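Local coordinates for interleukin-10-like protein (Human herpesvirus 5, PDB 1LQS) that mimics human interleukin-10, binding its receptor and competing with the host cytokine, thereby exploiting an immunosuppressive signalling pathway for the virus, at residues Q29-T34 with S97-I102. Residues are numbered along the deposited sequence; the frame is centred on the assembly and turned at random.
Sequences QDLRVT and STLESI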
loop_
_atom_site.group_PDB
_atom_site.type_symbol
_atom_site.label_atom_id
_atom_site.label_comp_id
_atom_site.label_asym_id
_atom_site.label_seq_id
_atom_site.Cartn_x
_atom_site.Cartn_y
_atom_site.Cartn_z
ATOM N N GLN C 29 -9.673 23.763 -10.747
ATOM C CA GLN C 29 -10.886 24.533 -11.023
ATOM C C GLN C 29 -10.923 25.112 -12.435
ATOM O O GLN C 29 -11.970 25.098 -13.073
ATOM C CB GLN C 29 -11.064 25.645 -9.998
ATOM C CG GLN C 29 -12.448 26.227 -9.993
ATOM C CD GLN C 29 -12.547 27.382 -9.050
ATOM O OE1 GLN C 29 -11.755 28.320 -9.123
ATOM N NE2 GLN C 29 -13.517 27.331 -8.148
ATOM N N ASP C 30 -9.795 25.630 -12.917
ATOM C CA ASP C 30 -9.749 26.143 -14.280
ATOM C C ASP C 30 -10.162 25.027 -15.245
ATOM O O ASP C 30 -11.033 25.229 -16.085
ATOM C CB ASP C 30 -8.344 26.593 -14.683
ATOM C CG ASP C 30 -7.804 27.710 -13.826
ATOM O OD1 ASP C 30 -8.593 28.474 -13.217
ATOM O OD2 ASP C 30 -6.561 27.828 -13.786
ATOM N N LEU C 31 -9.531 23.858 -15.137
ATOM C CA LEU C 31 -9.856 22.746 -16.025
ATOM C C LEU C 31 -11.349 22.494 -16.007
ATOM O O LEU C 31 -11.994 22.385 -17.059
ATOM C CB LEU C 31 -9.103 21.473 -15.615
ATOM C CG LEU C 31 -7.589 21.545 -15.869
ATOM C CD1 LEU C 31 -6.831 20.422 -15.113
ATOM C CD2 LEU C 31 -7.355 21.472 -17.358
ATOM N N ARG C 32 -11.902 22.409 -14.806
ATOM C CA ARG C 32 -13.325 22.188 -14.675
ATOM C C ARG C 32 -14.176 23.352 -15.206
ATOM O O ARG C 32 -15.288 23.114 -15.661
ATOM C CB ARG C 32 -13.666 21.865 -13.222
ATOM C CG ARG C 32 -13.468 20.403 -12.876
ATOM C CD ARG C 32 -13.036 20.174 -11.433
ATOM N NE ARG C 32 -13.307 18.795 -11.023
ATOM C CZ ARG C 32 -12.970 18.271 -9.849
ATOM N NH1 ARG C 32 -12.327 19.010 -8.957
ATOM N NH2 ARG C 32 -13.312 17.025 -9.545
ATOM N N VAL C 33 -13.683 24.595 -15.174
ATOM C CA VAL C 33 -14.507 25.674 -15.707
ATOM C C VAL C 33 -14.438 25.690 -17.226
ATOM O O VAL C 33 -15.465 25.887 -17.874
ATOM C CB VAL C 33 -14.150 27.118 -15.169
ATOM C CG1 VAL C 33 -14.329 27.188 -13.651
ATOM C CG2 VAL C 33 -12.753 27.515 -15.592
ATOM N N THR C 34 -13.249 25.486 -17.801
ATOM C CA THR C 34 -13.121 25.460 -19.259
ATOM C C THR C 34 -13.915 24.258 -19.763
ATOM O O THR C 34 -14.595 24.324 -20.781
ATOM C CB THR C 34 -11.647 25.278 -19.746
ATOM O OG1 THR C 34 -10.851 26.413 -19.384
ATOM C CG2 THR C 34 -11.608 25.109 -21.268
ATOM N N SER C 97 -2.718 22.676 -21.492
ATOM C CA SER C 97 -1.773 23.612 -20.891
ATOM C C SER C 97 -1.814 23.557 -19.363
ATOM O O SER C 97 -0.781 23.420 -18.702
ATOM C CB SER C 97 -2.118 25.020 -21.370
ATOM O OG SER C 97 -1.113 25.959 -21.059
ATOM N N THR C 98 -3.019 23.675 -18.808
ATOM C CA THR C 98 -3.207 23.635 -17.365
ATOM C C THR C 98 -2.889 22.237 -16.823
ATOM O O THR C 98 -2.316 22.090 -15.742
ATOM C CB THR C 98 -4.662 24.015 -16.979
ATOM O OG1 THR C 98 -4.877 25.406 -17.234
ATOM C CG2 THR C 98 -4.932 23.724 -15.508
ATOM N N LEU C 99 -3.257 21.212 -17.575
ATOM C CA LEU C 99 -3.000 19.863 -17.123
ATOM C C LEU C 99 -1.501 19.685 -17.115
ATOM O O LEU C 99 -0.943 19.034 -16.230
ATOM C CB LEU C 99 -3.665 18.858 -18.057
ATOM C CG LEU C 99 -3.747 17.404 -17.586
ATOM C CD1 LEU C 99 -4.183 17.328 -16.122
ATOM C CD2 LEU C 99 -4.720 16.669 -18.491
ATOM N N GLU C 100 -0.849 20.294 -18.098
ATOM C CA GLU C 100 0.600 20.224 -18.209
ATOM C C GLU C 100 1.184 20.873 -16.943
ATOM O O GLU C 100 2.063 20.316 -16.287
ATOM C CB GLU C 100 1.042 20.969 -19.474
ATOM C CG GLU C 100 2.444 20.643 -19.980
ATOM C CD GLU C 100 2.632 19.167 -20.321
ATOM O OE1 GLU C 100 1.791 18.601 -21.055
ATOM O OE2 GLU C 100 3.629 18.570 -19.866
ATOM N N SER C 101 0.662 22.045 -16.590
ATOM C CA SER C 101 1.118 22.767 -15.413
ATOM C C SER C 101 1.066 21.865 -14.187
ATOM O O SER C 101 2.015 21.816 -13.397
ATOM C CB SER C 101 0.245 24.003 -15.190
ATOM O OG SER C 101 0.704 24.763 -14.089
ATOM N N ILE C 102 -0.047 21.152 -14.032
ATOM C CA ILE C 102 -0.213 20.236 -12.909
ATOM C C ILE C 102 0.823 19.094 -12.932
ATOM O O ILE C 102 1.434 18.791 -11.907
ATOM C CB ILE C 102 -1.639 19.628 -12.892
ATOM C CG1 ILE C 102 -2.667 20.746 -12.736
ATOM C CG2 ILE C 102 -1.776 18.640 -11.746
ATOM C CD1 ILE C 102 -4.077 20.256 -12.583
#
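Asp30 O, on the turn that faces Thr98, is gripped by two amides of its own helix, Thr34 N at 2.8 Å and, weakly, Val33 N, while Asp30 CB borders Thr98 OG1. Thr98 divides its labour: with chi1 at -70°, the hydroxyl lies beside its own backbone N, weakly hydrogen-bonded to Ser94 O one turn earlier, and CG2 extends anti to that N, into the interface. CG2 comes to 3.5 Å from Leu31 CG, and Thr98 CB lies 3.7 Å from Leu31 CD2, the two side chains passing alongside each other in opposite directions. Leu31 is the apolar centre of the contact and uses both of its methyl branches. CD2 rests on the threonine; CD1 also touches Thr98 CG2 while it meets Ile102 CD1 tip to tip at 3.7 Å, and has Leu99 CD1 a little farther off, at 4.2 Å. The example illustrates interhelical packing by apolar groups: between 29-34 and 97-102 the local axes approach to 9.9 Å and run nearly antiparallel, at 161°. Leu31 and Thr98 also form the nearest backbone pair, with 6.8 Å between their CA atoms. Nearby on helix 25-42, Arg27 adds a polar link, reaching Ser101 OG and packing on Thr98 and Ile102.

Arg32, on the same helix, forms a salt bridge with Glu150 of the second subunit, and Gln29 bonds to the backbone of a different protein, probably the receptor. The contact itself pairs helices 25-42 and 89-106 within an intertwined dimer like that of other IL-10 family cytokines: Leu99 continues onto Leu70, Leu74 and Phe78 of helix 62-84, while Phe146, Leu145 and Leu149 from helix 142-155 of the second subunit pack on Leu31, Leu99 and Ile102, respectively.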